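PDB 5DXL: trehalose-6-phosphate phosphatase from Neosartorya fumigata, which is a phosphatase of the HAD superfamily, with a largely parallel central sheet packed between helices and a smaller antiparallel sheet beside it. Local coordinates for residues R49-L54 / V62-G67; E75-G78 / E82-L85. All coordinates share one frame; numbering follows the deposited sequence.

Contact 1: R49-L54 / V62-G67; sequences RTLKTL and VWIISG
Leu54 and Val62 meet branch to branch, their side chains crossing at a slant. One methyl of the leucine does most of the touching: Leu54 CD2 lies 3.7 Å from Val62 CG2 and, a little farther off, 4.0 Å from Val62 CG1, so it faces both prongs of the valine. The branch carbon follows it in, with Leu54 CG 3.9 Å from Val62 CG2. This approach depends on the leucine's first torsion: CG stands anti to the backbone N (chi1 -174°), which swings CG and its two methyls toward the strand.

One turn earlier, Leu51 makes a lighter contact: Leu51 CD2 lies 4.2 Å from Ile64 CD1. Together the two leucines seat helix 45-56 on strand 60-65, the second strand of a beta-alpha-beta unit that starts at strand 21-25 and belongs to the Rossmann-like core of HAD proteins. Phe25 of the first strand touches both leucines, and Phe23 touches Leu54. Helix 259-270 packs on helix 45-56 from another side through Thr50, which touches Ile263 and Ile266. Past the strand's end, Ser66 probably corresponds to the motif II serine or threonine of the HAD fold; its OG is hydrogen-bonded to Arg68 N.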
# COMPACT_ATOMS: atom_id res chain seq x y z
N ARG A 49 -6.52 -9.27 17.53
CA ARG A 49 -7.10 -8.55 18.67
C ARG A 49 -6.76 -7.08 18.60
O ARG A 49 -7.60 -6.23 18.86
CB ARG A 49 -6.57 -9.10 20.00
CG ARG A 49 -7.23 -10.37 20.51
CD ARG A 49 -6.91 -10.57 21.99
NE ARG A 49 -5.48 -10.46 22.29
CZ ARG A 49 -4.61 -11.46 22.16
NH1 ARG A 49 -5.01 -12.65 21.75
NH2 ARG A 49 -3.33 -11.27 22.45
N THR A 50 -5.51 -6.80 18.28
CA THR A 50 -5.00 -5.44 18.23
C THR A 50 -5.73 -4.62 17.18
O THR A 50 -6.15 -3.49 17.43
CB THR A 50 -3.49 -5.45 17.95
OG1 THR A 50 -2.84 -6.23 18.96
CG2 THR A 50 -2.90 -4.05 17.96
N LEU A 51 -5.91 -5.21 16.00
CA LEU A 51 -6.63 -4.54 14.92
C LEU A 51 -8.11 -4.37 15.23
O LEU A 51 -8.69 -3.32 14.96
CB LEU A 51 -6.47 -5.30 13.60
CG LEU A 51 -5.08 -5.26 12.98
CD1 LEU A 51 -5.05 -6.15 11.74
CD2 LEU A 51 -4.71 -3.83 12.62
N LYS A 52 -8.72 -5.41 15.80
CA LYS A 52 -10.15 -5.35 16.11
C LYS A 52 -10.43 -4.23 17.11
O LYS A 52 -11.38 -3.44 16.95
CB LYS A 52 -10.63 -6.69 16.64
CG LYS A 52 -12.10 -6.67 17.02
CD LYS A 52 -12.53 -8.03 17.53
CE LYS A 52 -14.01 -8.01 17.92
NZ LYS A 52 -14.47 -9.36 18.37
N THR A 53 -9.58 -4.13 18.14
CA THR A 53 -9.76 -3.11 19.16
C THR A 53 -9.55 -1.71 18.58
O THR A 53 -10.31 -0.79 18.87
CB THR A 53 -8.81 -3.37 20.34
OG1 THR A 53 -9.18 -4.61 20.96
CG2 THR A 53 -8.87 -2.24 21.37
N LEU A 54 -8.54 -1.55 17.73
CA LEU A 54 -8.29 -0.24 17.12
C LEU A 54 -9.48 0.20 16.26
O LEU A 54 -9.92 1.35 16.32
CB LEU A 54 -7.00 -0.28 16.29
CG LEU A 54 -6.57 1.08 15.73
CD1 LEU A 54 -6.02 1.96 16.84
CD2 LEU A 54 -5.52 0.92 14.62
N VAL A 62 -9.47 2.64 9.89
CA VAL A 62 -8.32 1.74 9.88
C VAL A 62 -8.26 0.97 8.57
O VAL A 62 -9.20 0.24 8.23
CB VAL A 62 -8.37 0.75 11.08
CG1 VAL A 62 -7.14 -0.14 11.08
CG2 VAL A 62 -8.48 1.51 12.40
N TRP A 63 -7.16 1.16 7.84
CA TRP A 63 -6.98 0.55 6.53
C TRP A 63 -5.81 -0.41 6.50
O TRP A 63 -4.72 -0.10 7.00
CB TRP A 63 -6.77 1.63 5.46
CG TRP A 63 -8.05 2.29 5.08
CD1 TRP A 63 -8.64 3.34 5.69
CD2 TRP A 63 -8.91 1.90 4.01
NE1 TRP A 63 -9.83 3.65 5.06
CE2 TRP A 63 -10.02 2.77 4.02
CE3 TRP A 63 -8.86 0.90 3.03
CZ2 TRP A 63 -11.05 2.68 3.09
CZ3 TRP A 63 -9.89 0.80 2.11
CH2 TRP A 63 -10.97 1.69 2.15
N ILE A 64 -6.03 -1.58 5.90
CA ILE A 64 -4.97 -2.52 5.57
C ILE A 64 -4.73 -2.42 4.06
O ILE A 64 -5.67 -2.62 3.28
CB ILE A 64 -5.33 -3.98 5.96
CG1 ILE A 64 -5.83 -4.09 7.40
CG2 ILE A 64 -4.14 -4.93 5.72
CD1 ILE A 64 -4.87 -3.52 8.43
N ILE A 65 -3.51 -2.10 3.64
CA ILE A 65 -3.20 -1.86 2.23
C ILE A 65 -2.11 -2.85 1.84
O ILE A 65 -0.95 -2.67 2.17
CB ILE A 65 -2.77 -0.41 2.00
CG1 ILE A 65 -3.85 0.54 2.52
CG2 ILE A 65 -2.52 -0.14 0.51
CD1 ILE A 65 -3.43 2.00 2.55
N SER A 66 -2.51 -3.90 1.13
CA SER A 66 -1.70 -5.12 1.04
C SER A 66 -1.63 -5.72 -0.36
O SER A 66 -2.55 -5.56 -1.16
CB SER A 66 -2.28 -6.15 2.02
OG SER A 66 -1.68 -7.42 1.87
N GLY A 67 -0.53 -6.42 -0.65
CA GLY A 67 -0.42 -7.15 -1.89
C GLY A 67 -1.18 -8.47 -1.87
O GLY A 67 -1.34 -9.13 -2.91

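Contact 2: E75-G78 / E82-L85; sequences EWMG and ELGL
Met77, a selenomethionine in this crystal, meets Leu83 with the root of its side chain: Met77 CB lies 4.0 Å from Leu83 CD1. The same leucine methyl also rests 3.7 Å from Met77 O, so it fits in beside the backbone at Met77. Beyond CB the chain runs elsewhere. Its CG is anti to the carbonyl carbon (chi1 -78°), which leads the chain away from Leu83, and a bend at chi3 (-97°) turns the terminal CE; the side chain packs on Leu48 and Leu51 of helix 45-56 and on Tyr27.

Leu85 comes in from the strand two residues on, its side chain on the same face of the sheet as that of Leu83. Its CD1 approaches the main chain at Gly78, 4.3 Å from Gly78 CA, where the glycine brings only backbone to the meeting. The loop between the two segments is the second connection of the beta-alpha-beta unit formed by strand 60-65, helix 70-77 and strand 84-87, a crossover repeated in the Rossmann-like HAD core. Both sides of this loop are also tied by one guanidinium group: Arg94, on the next strand of the sheet, hydrogen-bonds to Gly78 O through NH1 and to Leu83 O through NH2. Leu83 packs further on Ala55, and Leu85 on Ile64.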
# COMPACT_ATOMS: atom_id res chain seq x y z
N GLU A 75 -10.71 -13.62 4.42
CA GLU A 75 -10.79 -14.79 5.29
C GLU A 75 -10.26 -14.53 6.70
O GLU A 75 -10.84 -14.97 7.69
CB GLU A 75 -10.04 -15.97 4.67
CG GLU A 75 -9.89 -17.12 5.65
CD GLU A 75 -10.03 -18.46 5.00
OE1 GLU A 75 -9.44 -18.62 3.91
OE2 GLU A 75 -10.71 -19.34 5.59
N TRP A 76 -9.15 -13.79 6.79
CA TRP A 76 -8.44 -13.69 8.05
C TRP A 76 -8.67 -12.40 8.81
O TRP A 76 -8.49 -12.37 10.02
CB TRP A 76 -6.94 -13.91 7.80
CG TRP A 76 -6.70 -15.33 7.44
CD1 TRP A 76 -6.49 -15.84 6.19
CD2 TRP A 76 -6.73 -16.45 8.33
NE1 TRP A 76 -6.36 -17.21 6.26
CE2 TRP A 76 -6.50 -17.60 7.56
CE3 TRP A 76 -6.90 -16.58 9.71
CZ2 TRP A 76 -6.45 -18.87 8.12
CZ3 TRP A 76 -6.85 -17.84 10.27
CH2 TRP A 76 -6.63 -18.97 9.47
N MSE A 77 -9.08 -11.36 8.09
CA MSE A 77 -9.34 -10.05 8.70
C MSE A 77 -10.74 -9.51 8.41
O MSE A 77 -11.16 -8.52 9.01
CB MSE A 77 -8.27 -9.06 8.22
CG MSE A 77 -6.99 -9.27 8.97
SE MSE A 77 -5.45 -8.31 8.22
CE MSE A 77 -4.66 -9.72 7.14
N GLY A 78 -11.46 -10.15 7.50
CA GLY A 78 -12.74 -9.63 7.04
C GLY A 78 -13.85 -9.68 8.07
O GLY A 78 -14.88 -9.02 7.91
N GLU A 82 -15.24 -3.12 10.58
CA GLU A 82 -14.81 -1.74 10.46
C GLU A 82 -13.53 -1.55 9.65
O GLU A 82 -13.18 -0.43 9.30
CB GLU A 82 -14.60 -1.13 11.86
CG GLU A 82 -15.85 -1.11 12.75
CD GLU A 82 -16.07 -2.41 13.49
OE1 GLU A 82 -15.29 -3.37 13.31
OE2 GLU A 82 -17.04 -2.48 14.28
N LEU A 83 -12.81 -2.64 9.37
CA LEU A 83 -11.56 -2.47 8.63
C LEU A 83 -11.83 -2.12 7.18
O LEU A 83 -12.62 -2.79 6.52
CB LEU A 83 -10.71 -3.74 8.65
CG LEU A 83 -10.03 -4.16 9.94
CD1 LEU A 83 -9.25 -5.45 9.65
CD2 LEU A 83 -9.09 -3.06 10.41
N GLY A 84 -11.13 -1.11 6.69
CA GLY A 84 -11.03 -0.91 5.26
C GLY A 84 -9.96 -1.84 4.73
O GLY A 84 -8.90 -1.98 5.34
N LEU A 85 -10.23 -2.51 3.61
CA LEU A 85 -9.28 -3.48 3.05
C LEU A 85 -8.94 -3.13 1.60
O LEU A 85 -9.83 -2.94 0.78
CB LEU A 85 -9.84 -4.90 3.13
CG LEU A 85 -10.21 -5.35 4.55
CD1 LEU A 85 -10.96 -6.68 4.48
CD2 LEU A 85 -8.96 -5.48 5.44

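How the contacts relate
Contact 1 closes before contact 2 opens along the chain, and their centres are 7 Å apart. Each lies in one of two successive beta-alpha-beta units, which share strand 60-65. Strand 84-87 runs parallel beside it, and Gly84 probably bonds it twice: Gly84 N to Val62 O at 2.8 Å and Gly84 O to Ile64 N at 2.9 Å. Side chains continue the join, with Val62 CG1 3.6 Å from Leu83 CD2, so the valine under helix 45-56 also borders the leucine under helix 70-77. Both contacts thus belong to one apolar layer on a single face of the central sheet.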